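Local coordinates for 3-hydroxyisobutyrate dehydrogenase family protein (PDB 3PDU) that probably reduces succinic semialdehyde to gamma-hydroxybutyrate, as a member of the beta-hydroxyacid dehydrogenase family, and binds NADP+, at residues Val173-Met178 against Gln238-Leu243; Gly167-Leu172 against Val245-Arg250; Thr183-Gly188 against Pro214-Lys219. All blocks are in the same frame, centred on the assembly; numbering follows the deposited sequence.

Contact 1 of 3, residues Val173-Met178 against Gln238-Leu243; sequences VVNMIM and QKDLRL. With NAP (NADP nicotinamide-adenine-dinucleotide phosphate), chain I.
The side-chain amide of Asn-175 meets the carboxylate of Asp-240 with the two planes turned 49° apart, so the groups neither stack nor lie flat against each other. Their link is a hydrogen bond of 2.7 Å from Asn-175 ND2 to Asp-240 OD2. It is bent, with 142° at the hydrogen, and reaches OD2 on its anti side, 19° out of the carboxylate plane. The guanidinium of Arg-242 has Lys-239 CA over the centre of one face. The other oxygen of Asp-240 is taken on its syn side by the neighbouring lysine, in a salt bridge of 2.7 Å between Lys-239 NZ and Asp-240 OD1. One carboxylate thus ties the asparagine of the facing helix to the lysine beside it, and the negative charge probably helps to hold the ammonium group in place.

Lys-239 belongs to the cofactor pocket. Bending at chi2 and chi3, its chain brings NZ to the nicotinamide ribose, where it donates a hydrogen bond of 3.0 Å to O2D of NADP and a weak one to O3D. The carbonyl O of Thr-96 is a further partner of NZ. Asp-240 therefore acts as a second-shell residue to the ribose, and Asn-175 accepts a hydrogen bond at OD1 from NZ of one Lys-171 conformer.

Beyond the polar pair, Leu-241 CD2 rests on the backbone of Met-176, 4.0 Å from its CA. Helices 166-194 and 234-251 meet here in a buried interface: Phe-232 touches both Asn-175 and Asp-240, helix 256-270 covers Met-176 and Leu-241, and Gly-188 of a second subunit packs on Met-176.

Contact 2 of 3, residues Gly167-Leu172 against Val245-Arg250; sequences GARMKL and VELGDR
Apolar packing joins these two helical segments through Leu-247, whose side chain is directed at Arg-169 and Leu-172. Its CD2 methyl touches the aliphatic part of the arginine, 4.1 Å from Arg-169 CG, and also faces the leucine one turn on, 4.4 Å from Leu-172 CD1. The other methyl, CD1, approaches the guanidinium obliquely, 4.1 Å from Arg-169 NE. Arg-169 is extended from CG to NE and runs across Leu-247 at about a right angle. The first torsion of Leu-247 (177°) sets CG opposite its own N and spreads both methyls along the arginine chain.

Water links the two arginines. One molecule accepts a hydrogen bond of 2.9 Å from Arg-250 NE and a longer one of 3.3 Å from Arg-169 NH2, lying at the edge of both guanidinium groups and in their planes. Arg-169 NH1 also donates to the carbonyl O of Cys-195 of a second subunit.

Ionic contacts come from a shared acid. Asp-99, at the start of helix 99-111, forms salt bridges to Arg-169 NE and Arg-250 NH2 through separate carboxylate oxygens, which would offset the like charges of the two arginines.

The arrangement belongs to the junction of the two domains in the beta-hydroxyacid dehydrogenase fold, where the beginning of the long helix 166-194 is held between the Rossmann-type cofactor domain and the all-helical C-terminal domain.

Contact 3 of 3, residues Thr183-Gly188 against Pro214-Lys219; sequences TALGEG and PMFKGK
Leu-185 sits over the ring of Phe-216 in a CH-pi contact between two helices of the all-helical C-terminal domain. Its CD1 methyl lies over the centre of the ring, 4.2 Å from the centroid and 9° off the ring normal. Leu-185 CB lies by the outer part of the ring, 3.8 Å from Phe-216 CE1, whereas CD2 lies nearer the root of the side chain. The two side chains slide past each other in opposite directions, each reaching toward the other's backbone. CD2 also touches the base of Lys-219, 4.3 Å from its CB, so that a single leucine spans one turn of helix 214-225.

The rotamers account for this fit. Leu-185 has CG anti to its backbone N (chi1 178°), which carries the branched end across to the opposing helix. In Phe-216, CG is instead anti to the carbonyl carbon, and the ring swings round to present a face to the leucine.

Further out, Met-181 of the same chain and Met-181 of a second subunit both pack on Phe-216, placing the aromatic group at a subunit interface. The amine of Lys-219 leads away from Leu-185 to a salt bridge with Asp-277. On helix 166-194, Glu-187 reaches the second subunit, accepting hydrogen bonds from the backbone N of Gly-257 and of Ala-258 there. Asn-213, just before helix 214-225, accepts a hydrogen bond from Phe-216 N at its OD1. Off to one side of the ring centre, Leu-185 CD2 comes within 3.8 Å of Phe-216 CD1.

Overall arrangement
All three contacts lie along helix 166-194, with contact 2 at its start, contact 1 next and contact 3 in its later part. Contacts 1 and 2 pair it with helix 234-251; their centres are 8 Å apart and they touch where Leu-172 CD2 comes within 3.8 Å of Leu-243 CB. Contact 3 uses helix 214-225, its centre about 16 Å from that of contact 1. Contacts 2 and 3 do not touch; their centres are about 23 Å and their nearest atoms about 11 Å apart. Contact 1 reaches NADP through Lys-239; Lys-171, on the same segment as Arg-169, also touches it, and the Lys-219 side chain is about 7 Å from a bound NADP. Each contact also meets a second subunit.

Contact 1 of 3, residues Val173-Met178 against Gln238-Leu243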
loop_
_atom_site.group_PDB
_atom_site.type_symbol
_atom_site.label_atom_id
_atom_site.label_comp_id
_atom_site.label_asym_id
_atom_site.label_seq_id
_atom_site.Cartn_x
_atom_site.Cartn_y
_atom_site.Cartn_z
ATOM N N VAL A 173 14.737 -9.472 -8.917
ATOM C CA VAL A 173 13.756 -8.844 -9.805
ATOM C C VAL A 173 12.713 -9.869 -10.230
ATOM O O VAL A 173 11.515 -9.616 -10.165
ATOM C CB VAL A 173 14.431 -8.229 -11.056
ATOM C CG1 VAL A 173 13.381 -7.890 -12.114
ATOM C CG2 VAL A 173 15.221 -6.979 -10.674
ATOM N N VAL A 174 13.174 -11.036 -10.665
ATOM C CA VAL A 174 12.263 -12.119 -11.036
ATOM C C VAL A 174 11.337 -12.503 -9.883
ATOM O O VAL A 174 10.123 -12.628 -10.076
ATOM C CB VAL A 174 13.041 -13.357 -11.520
ATOM C CG1 VAL A 174 12.100 -14.560 -11.691
ATOM C CG2 VAL A 174 13.773 -13.035 -12.829
ATOM N N ASN A 175 11.888 -12.680 -8.682
ATOM C CA ASN A 175 11.036 -13.077 -7.557
ATOM C C ASN A 175 10.123 -11.985 -7.014
ATOM O O ASN A 175 9.090 -12.285 -6.415
ATOM C CB ASN A 175 11.837 -13.724 -6.422
ATOM C CG ASN A 175 11.930 -15.225 -6.590
ATOM O OD1 ASN A 175 11.845 -15.729 -7.710
ATOM N ND2 ASN A 175 12.087 -15.947 -5.489
ATOM N N MET A 176 10.507 -10.727 -7.214
ATOM C CA MET A 176 9.643 -9.620 -6.822
ATOM C C MET A 176 8.379 -9.665 -7.665
ATOM O O MET A 176 7.273 -9.469 -7.159
ATOM C CB MET A 176 10.336 -8.274 -7.038
ATOM C CG MET A 176 9.435 -7.093 -6.731
ATOM S SD MET A 176 10.288 -5.504 -6.895
ATOM C CE MET A 176 10.428 -5.401 -8.678
ATOM N N ILE A 177 8.546 -9.912 -8.963
ATOM C CA ILE A 177 7.393 -10.132 -9.831
ATOM C C ILE A 177 6.573 -11.330 -9.323
ATOM O O ILE A 177 5.356 -11.243 -9.188
ATOM C CB ILE A 177 7.818 -10.333 -11.308
ATOM C CG1 ILE A 177 8.518 -9.067 -11.824
ATOM C CG2 ILE A 177 6.600 -10.630 -12.172
ATOM C CD1 ILE A 177 9.082 -9.186 -13.237
ATOM N N MET A 178 7.238 -12.438 -9.013
ATOM C CA MET A 178 6.508 -13.635 -8.564
ATOM C C MET A 178 5.688 -13.396 -7.284
ATOM O O MET A 178 4.558 -13.886 -7.152
ATOM C CB MET A 178 7.477 -14.800 -8.360
ATOM C CG MET A 178 6.810 -16.143 -8.129
ATOM S SD MET A 178 8.066 -17.445 -7.976
ATOM C CE MET A 178 8.706 -17.083 -6.347
ATOM N N GLN A 238 9.084 -14.095 1.545
ATOM C CA GLN A 238 9.035 -12.807 2.246
ATOM C C GLN A 238 10.448 -12.214 2.309
ATOM O O GLN A 238 10.649 -11.021 2.071
ATOM C CB GLN A 238 8.423 -12.949 3.646
ATOM C CG GLN A 238 8.098 -11.600 4.291
ATOM C CD GLN A 238 9.269 -11.048 5.078
ATOM O OE1 GLN A 238 9.799 -11.720 5.959
ATOM N NE2 GLN A 238 9.665 -9.808 4.782
ATOM N N LYS A 239 11.426 -13.059 2.617
ATOM C CA LYS A 239 12.838 -12.664 2.546
ATOM C C LYS A 239 13.212 -12.067 1.171
ATOM O O LYS A 239 13.904 -11.036 1.094
ATOM C CB LYS A 239 13.734 -13.872 2.887
ATOM C CG LYS A 239 15.240 -13.592 2.817
ATOM C CD LYS A 239 15.869 -14.072 1.510
ATOM C CE LYS A 239 15.627 -15.569 1.269
ATOM N NZ LYS A 239 16.189 -15.990 -0.062
ATOM N N ASP A 240 12.768 -12.694 0.081
ATOM C CA ASP A 240 13.107 -12.162 -1.258
ATOM C C ASP A 240 12.479 -10.794 -1.523
ATOM O O ASP A 240 13.115 -9.909 -2.118
ATOM C CB ASP A 240 12.713 -13.142 -2.370
ATOM C CG ASP A 240 13.560 -14.405 -2.368
ATOM O OD1 ASP A 240 14.565 -14.460 -1.626
ATOM O OD2 ASP A 240 13.221 -15.344 -3.122
ATOM N N LEU A 241 11.228 -10.614 -1.100
ATOM C CA LEU A 241 10.595 -9.297 -1.212
ATOM C C LEU A 241 11.313 -8.249 -0.342
ATOM O O LEU A 241 11.563 -7.121 -0.785
ATOM C CB LEU A 241 9.110 -9.383 -0.832
ATOM C CG LEU A 241 8.222 -10.042 -1.907
ATOM C CD1 LEU A 241 6.825 -10.420 -1.394
ATOM C CD2 LEU A 241 8.095 -9.135 -3.120
ATOM N N ARG A 242 11.613 -8.606 0.903
ATOM C CA ARG A 242 12.444 -7.745 1.758
ATOM C C ARG A 242 13.683 -7.273 0.994
ATOM O O ARG A 242 13.996 -6.071 0.932
ATOM C CB ARG A 242 12.859 -8.516 3.029
ATOM C CG ARG A 242 14.099 -7.973 3.772
ATOM C CD ARG A 242 14.799 -9.104 4.551
ATOM N NE ARG A 242 13.825 -9.888 5.312
ATOM C CZ ARG A 242 14.046 -11.109 5.801
ATOM N NH1 ARG A 242 15.218 -11.699 5.616
ATOM N NH2 ARG A 242 13.083 -11.745 6.466
ATOM N N LEU A 243 14.383 -8.220 0.388
ATOM C CA LEU A 243 15.631 -7.903 -0.296
ATOM C C LEU A 243 15.403 -7.033 -1.529
ATOM O O LEU A 243 16.204 -6.151 -1.807
ATOM C CB LEU A 243 16.381 -9.184 -0.685
ATOM C CG LEU A 243 16.842 -10.048 0.500
ATOM C CD1 LEU A 243 17.665 -11.251 0.028
ATOM C CD2 LEU A 243 17.652 -9.190 1.456
HETATM P PA NAP I . 15.265 -24.478 3.263
HETATM O O1A NAP I . 14.672 -23.643 4.321
HETATM O O2A NAP I . 14.592 -25.776 3.080
HETATM O O5B NAP I . 16.828 -24.695 3.497
HETATM C C5B NAP I . 17.700 -23.707 3.980
HETATM C C4B NAP I . 19.084 -24.341 4.124
HETATM O O4B NAP I . 19.967 -23.390 4.703
HETATM C C3B NAP I . 19.094 -25.559 5.058
HETATM O O3B NAP I . 20.106 -26.441 4.604
HETATM C C2B NAP I . 19.529 -24.963 6.386
HETATM O O2B NAP I . 20.216 -25.822 7.260
HETATM C C1B NAP I . 20.506 -23.920 5.886
HETATM N N9A NAP I . 20.746 -22.849 6.859
HETATM C C8A NAP I . 19.879 -21.887 7.301
HETATM N N7A NAP I . 20.554 -21.108 8.188
HETATM C C5A NAP I . 21.822 -21.552 8.294
HETATM C C6A NAP I . 22.912 -21.119 9.036
HETATM N N6A NAP I . 22.808 -20.053 9.838
HETATM N N1A NAP I . 24.097 -21.810 8.929
HETATM C C2A NAP I . 24.208 -22.904 8.093
HETATM N N3A NAP I . 23.120 -23.325 7.359
HETATM C C4A NAP I . 21.951 -22.655 7.464
HETATM O O3 NAP I . 15.235 -23.563 1.949
HETATM P PN NAP I . 15.269 -23.883 0.382
HETATM O O1N NAP I . 13.887 -23.790 -0.123
HETATM O O2N NAP I . 16.139 -25.064 0.155
HETATM O O5D NAP I . 16.035 -22.543 -0.069
HETATM C C5D NAP I . 17.439 -22.439 -0.148
HETATM C C4D NAP I . 17.729 -21.188 -0.968
HETATM O O4D NAP I . 17.206 -21.348 -2.272
HETATM C C3D NAP I . 17.011 -19.974 -0.387
HETATM O O3D NAP I . 17.818 -18.834 -0.637
HETATM C C2D NAP I . 15.746 -19.856 -1.211
HETATM O O2D NAP I . 15.238 -18.529 -1.254
HETATM C C1D NAP I . 16.302 -20.303 -2.557
HETATM N N1N NAP I . 15.330 -20.820 -3.521
HETATM C C2N NAP I . 14.299 -21.627 -3.123
HETATM C C3N NAP I . 13.402 -22.128 -4.072
HETATM C C7N NAP I . 12.270 -23.047 -3.671
HETATM O O7N NAP I . 11.209 -23.201 -4.562
HETATM N N7N NAP I . 12.254 -23.678 -2.494
HETATM C C4N NAP I . 13.579 -21.804 -5.415
HETATM C C5N NAP I . 14.646 -20.999 -5.815
HETATM C C6N NAP I . 15.527 -20.522 -4.852
HETATM P P2B NAP I . 19.407 -26.641 8.389
HETATM O O1X NAP I . 20.412 -26.883 9.477
HETATM O O2X NAP I . 18.230 -25.814 8.859
HETATM O O3X NAP I . 18.899 -27.927 7.809
#

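Contact 2 of 3, residues Gly167-Leu172 against Val245-Arg250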
loop_
_atom_site.group_PDB
_atom_site.type_symbol
_atom_site.label_atom_id
_atom_site.label_comp_id
_atom_site.label_asym_id
_atom_site.label_seq_id
_atom_site.Cartn_x
_atom_site.Cartn_y
_atom_site.Cartn_z
ATOM N N GLY A 167 23.692 -11.492 -11.055
ATOM C CA GLY A 167 22.894 -12.687 -10.828
ATOM C C GLY A 167 21.912 -12.471 -9.684
ATOM O O GLY A 167 20.723 -12.750 -9.816
ATOM N N ALA A 168 22.400 -11.961 -8.556
ATOM C CA ALA A 168 21.510 -11.695 -7.428
ATOM C C ALA A 168 20.423 -10.693 -7.812
ATOM O O ALA A 168 19.247 -10.859 -7.454
ATOM C CB ALA A 168 22.313 -11.179 -6.222
ATOM N N ARG A 169 20.813 -9.648 -8.536
ATOM C CA ARG A 169 19.851 -8.638 -8.964
ATOM C C ARG A 169 18.768 -9.221 -9.872
ATOM O O ARG A 169 17.578 -8.975 -9.653
ATOM C CB ARG A 169 20.552 -7.446 -9.618
ATOM C CG ARG A 169 21.312 -6.566 -8.614
ATOM C CD ARG A 169 22.191 -5.520 -9.314
ATOM N NE ARG A 169 22.711 -4.558 -8.341
ATOM C CZ ARG A 169 23.230 -3.379 -8.660
ATOM N NH1 ARG A 169 23.331 -3.023 -9.934
ATOM N NH2 ARG A 169 23.661 -2.564 -7.704
ATOM N N MET A 170 19.168 -10.005 -10.876
ATOM C CA MET A 170 18.193 -10.681 -11.725
ATOM C C MET A 170 17.238 -11.562 -10.909
ATOM O O MET A 170 16.021 -11.539 -11.120
ATOM C CB MET A 170 18.892 -11.535 -12.793
ATOM C CG MET A 170 17.924 -12.246 -13.733
ATOM S SD MET A 170 17.001 -11.125 -14.846
ATOM C CE MET A 170 18.264 -10.811 -16.084
ATOM N N LYS A 171 17.787 -12.361 -10.000
ATOM C CA LYS A 171 16.973 -13.253 -9.173
ATOM C C LYS A 171 15.963 -12.463 -8.342
ATOM O O LYS A 171 14.785 -12.822 -8.259
ATOM C CB LYS A 171 17.865 -14.100 -8.259
ATOM C CG LYS A 171 17.113 -14.933 -7.215
ATOM C CD LYS A 171 16.166 -15.953 -7.875
ATOM C CE LYS A 171 15.352 -16.721 -6.832
ATOM N NZ LYS A 171 14.284 -17.553 -7.467
ATOM N N LEU A 172 16.422 -11.389 -7.716
ATOM C CA LEU A 172 15.515 -10.588 -6.886
ATOM C C LEU A 172 14.397 -9.910 -7.710
ATOM O O LEU A 172 13.246 -9.785 -7.256
ATOM C CB LEU A 172 16.311 -9.573 -6.058
ATOM C CG LEU A 172 17.164 -10.203 -4.945
ATOM C CD1 LEU A 172 17.937 -9.132 -4.190
ATOM C CD2 LEU A 172 16.313 -11.037 -3.973
ATOM N N VAL A 245 12.984 -4.814 -1.929
ATOM C CA VAL A 245 12.684 -3.484 -1.414
ATOM C C VAL A 245 13.963 -2.783 -0.941
ATOM O O VAL A 245 14.135 -1.571 -1.142
ATOM C CB VAL A 245 11.633 -3.546 -0.281
ATOM C CG1 VAL A 245 11.519 -2.192 0.446
ATOM C CG2 VAL A 245 10.261 -3.965 -0.846
ATOM N N GLU A 246 14.863 -3.530 -0.311
ATOM C CA GLU A 246 16.133 -2.939 0.121
ATOM C C GLU A 246 16.995 -2.551 -1.082
ATOM O O GLU A 246 17.678 -1.524 -1.066
ATOM C CB GLU A 246 16.863 -3.870 1.106
ATOM C CG GLU A 246 16.077 -3.974 2.428
ATOM C CD GLU A 246 16.582 -5.039 3.402
ATOM O OE1 GLU A 246 17.634 -5.668 3.143
ATOM O OE2 GLU A 246 15.913 -5.231 4.443
ATOM N N LEU A 247 16.959 -3.376 -2.119
ATOM C CA LEU A 247 17.684 -3.076 -3.358
ATOM C C LEU A 247 17.122 -1.817 -4.001
ATOM O O LEU A 247 17.874 -0.927 -4.421
ATOM C CB LEU A 247 17.583 -4.261 -4.333
ATOM C CG LEU A 247 18.223 -4.122 -5.723
ATOM C CD1 LEU A 247 19.708 -3.814 -5.620
ATOM C CD2 LEU A 247 18.000 -5.390 -6.537
ATOM N N GLY A 248 15.796 -1.731 -4.069
ATOM C CA GLY A 248 15.143 -0.532 -4.561
ATOM C C GLY A 248 15.534 0.715 -3.776
ATOM O O GLY A 248 15.750 1.788 -4.350
ATOM N N ASP A 249 15.626 0.576 -2.458
ATOM C CA ASP A 249 16.065 1.672 -1.598
ATOM C C ASP A 249 17.463 2.154 -2.036
ATOM O O ASP A 249 17.669 3.344 -2.292
ATOM C CB ASP A 249 16.051 1.193 -0.127
ATOM C CG ASP A 249 16.276 2.314 0.872
ATOM O OD1 ASP A 249 17.086 3.215 0.604
ATOM O OD2 ASP A 249 15.653 2.282 1.955
ATOM N N ARG A 250 18.411 1.223 -2.153
ATOM C CA ARG A 250 19.785 1.554 -2.566
ATOM C C ARG A 250 19.871 2.194 -3.953
ATOM O O ARG A 250 20.698 3.074 -4.185
ATOM C CB ARG A 250 20.688 0.312 -2.546
ATOM C CG ARG A 250 20.927 -0.251 -1.155
ATOM C CD ARG A 250 22.061 -1.286 -1.120
ATOM N NE ARG A 250 21.775 -2.503 -1.888
ATOM C CZ ARG A 250 21.052 -3.526 -1.437
ATOM N NH1 ARG A 250 20.519 -3.484 -0.217
ATOM N NH2 ARG A 250 20.858 -4.598 -2.204
HETATM O O HOH W 1 23.056 -2.697 -4.463
#

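Contact 3 of 3, residues Thr183-Gly188 against Pro214-Lys219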
loop_
_atom_site.group_PDB
_atom_site.type_symbol
_atom_site.label_atom_id
_atom_site.label_comp_id
_atom_site.label_asym_id
_atom_site.label_seq_id
_atom_site.Cartn_x
_atom_site.Cartn_y
_atom_site.Cartn_z
ATOM N N THR A 183 0.206 -12.593 -4.657
ATOM C CA THR A 183 -0.787 -11.812 -3.918
ATOM C C THR A 183 -1.932 -11.374 -4.841
ATOM O O THR A 183 -3.075 -11.287 -4.414
ATOM C CB THR A 183 -0.198 -10.587 -3.159
ATOM O OG1 THR A 183 0.481 -9.707 -4.074
ATOM C CG2 THR A 183 0.740 -11.033 -2.043
ATOM N N ALA A 184 -1.623 -11.124 -6.109
ATOM C CA ALA A 184 -2.664 -10.803 -7.083
ATOM C C ALA A 184 -3.645 -11.966 -7.235
ATOM O O ALA A 184 -4.860 -11.783 -7.124
ATOM C CB ALA A 184 -2.048 -10.438 -8.432
ATOM N N LEU A 185 -3.115 -13.161 -7.481
ATOM C CA LEU A 185 -3.951 -14.360 -7.577
ATOM C C LEU A 185 -4.730 -14.603 -6.287
ATOM O O LEU A 185 -5.933 -14.891 -6.324
ATOM C CB LEU A 185 -3.115 -15.596 -7.938
ATOM C CG LEU A 185 -3.902 -16.910 -8.022
ATOM C CD1 LEU A 185 -4.836 -16.875 -9.222
ATOM C CD2 LEU A 185 -2.958 -18.097 -8.136
ATOM N N GLY A 186 -4.055 -14.476 -5.147
ATOM C CA GLY A 186 -4.702 -14.672 -3.862
ATOM C C GLY A 186 -5.856 -13.702 -3.609
ATOM O O GLY A 186 -6.939 -14.117 -3.180
ATOM N N GLU A 187 -5.632 -12.415 -3.883
ATOM C CA GLU A 187 -6.665 -11.409 -3.699
ATOM C C GLU A 187 -7.816 -11.671 -4.668
ATOM O O GLU A 187 -8.975 -11.496 -4.325
ATOM C CB GLU A 187 -6.104 -9.978 -3.872
ATOM C CG GLU A 187 -5.374 -9.489 -2.634
ATOM C CD GLU A 187 -4.894 -8.046 -2.705
ATOM O OE1 GLU A 187 -4.190 -7.617 -1.743
ATOM O OE2 GLU A 187 -5.221 -7.344 -3.699
ATOM N N GLY A 188 -7.488 -12.098 -5.881
ATOM C CA GLY A 188 -8.511 -12.379 -6.872
ATOM C C GLY A 188 -9.395 -13.526 -6.426
ATOM O O GLY A 188 -10.628 -13.462 -6.495
ATOM N N PRO A 214 1.769 -21.446 -15.779
ATOM C CA PRO A 214 1.816 -22.649 -14.938
ATOM C C PRO A 214 1.698 -22.378 -13.433
ATOM O O PRO A 214 1.112 -23.183 -12.711
ATOM C CB PRO A 214 3.189 -23.251 -15.268
ATOM C CG PRO A 214 3.472 -22.791 -16.663
ATOM C CD PRO A 214 2.881 -21.397 -16.743
ATOM N N MET A 215 2.248 -21.264 -12.958
ATOM C CA MET A 215 2.164 -20.952 -11.530
ATOM C C MET A 215 0.713 -20.768 -11.079
ATOM O O MET A 215 0.320 -21.275 -10.031
ATOM C CB MET A 215 3.004 -19.721 -11.173
ATOM C CG MET A 215 2.863 -19.264 -9.715
ATOM S SD MET A 215 3.736 -17.707 -9.431
ATOM C CE MET A 215 2.691 -16.894 -8.220
ATOM N N PHE A 216 -0.082 -20.050 -11.867
ATOM C CA PHE A 216 -1.505 -19.892 -11.549
ATOM C C PHE A 216 -2.217 -21.241 -11.539
ATOM O O PHE A 216 -3.050 -21.508 -10.679
ATOM C CB PHE A 216 -2.196 -18.985 -12.562
ATOM C CG PHE A 216 -2.005 -17.523 -12.302
ATOM C CD1 PHE A 216 -1.132 -17.090 -11.324
ATOM C CD2 PHE A 216 -2.693 -16.582 -13.052
ATOM C CE1 PHE A 216 -0.939 -15.735 -11.088
ATOM C CE2 PHE A 216 -2.515 -15.232 -12.831
ATOM C CZ PHE A 216 -1.633 -14.801 -11.842
ATOM N N LYS A 217 -1.899 -22.091 -12.507
ATOM C CA LYS A 217 -2.538 -23.408 -12.568
ATOM C C LYS A 217 -2.240 -24.244 -11.319
ATOM O O LYS A 217 -3.148 -24.813 -10.707
ATOM C CB LYS A 217 -2.111 -24.145 -13.845
ATOM C CG LYS A 217 -2.480 -25.618 -13.864
ATOM C CD LYS A 217 -2.341 -26.207 -15.269
ATOM C CE LYS A 217 -3.372 -25.611 -16.221
ATOM N NZ LYS A 217 -3.264 -26.162 -17.602
ATOM N N GLY A 218 -0.969 -24.303 -10.935
ATOM C CA GLY A 218 -0.553 -25.094 -9.789
ATOM C C GLY A 218 -0.944 -24.500 -8.442
ATOM O O GLY A 218 -1.505 -25.191 -7.585
ATOM N N LYS A 219 -0.655 -23.221 -8.239
ATOM C CA LYS A 219 -0.996 -22.589 -6.960
ATOM C C LYS A 219 -2.510 -22.475 -6.804
ATOM O O LYS A 219 -3.031 -22.534 -5.688
ATOM C CB LYS A 219 -0.331 -21.211 -6.812
ATOM C CG LYS A 219 1.205 -21.214 -6.946
ATOM C CD LYS A 219 1.873 -22.263 -6.019
ATOM C CE LYS A 219 3.413 -22.160 -6.085
ATOM N NZ LYS A 219 4.068 -23.193 -5.209
#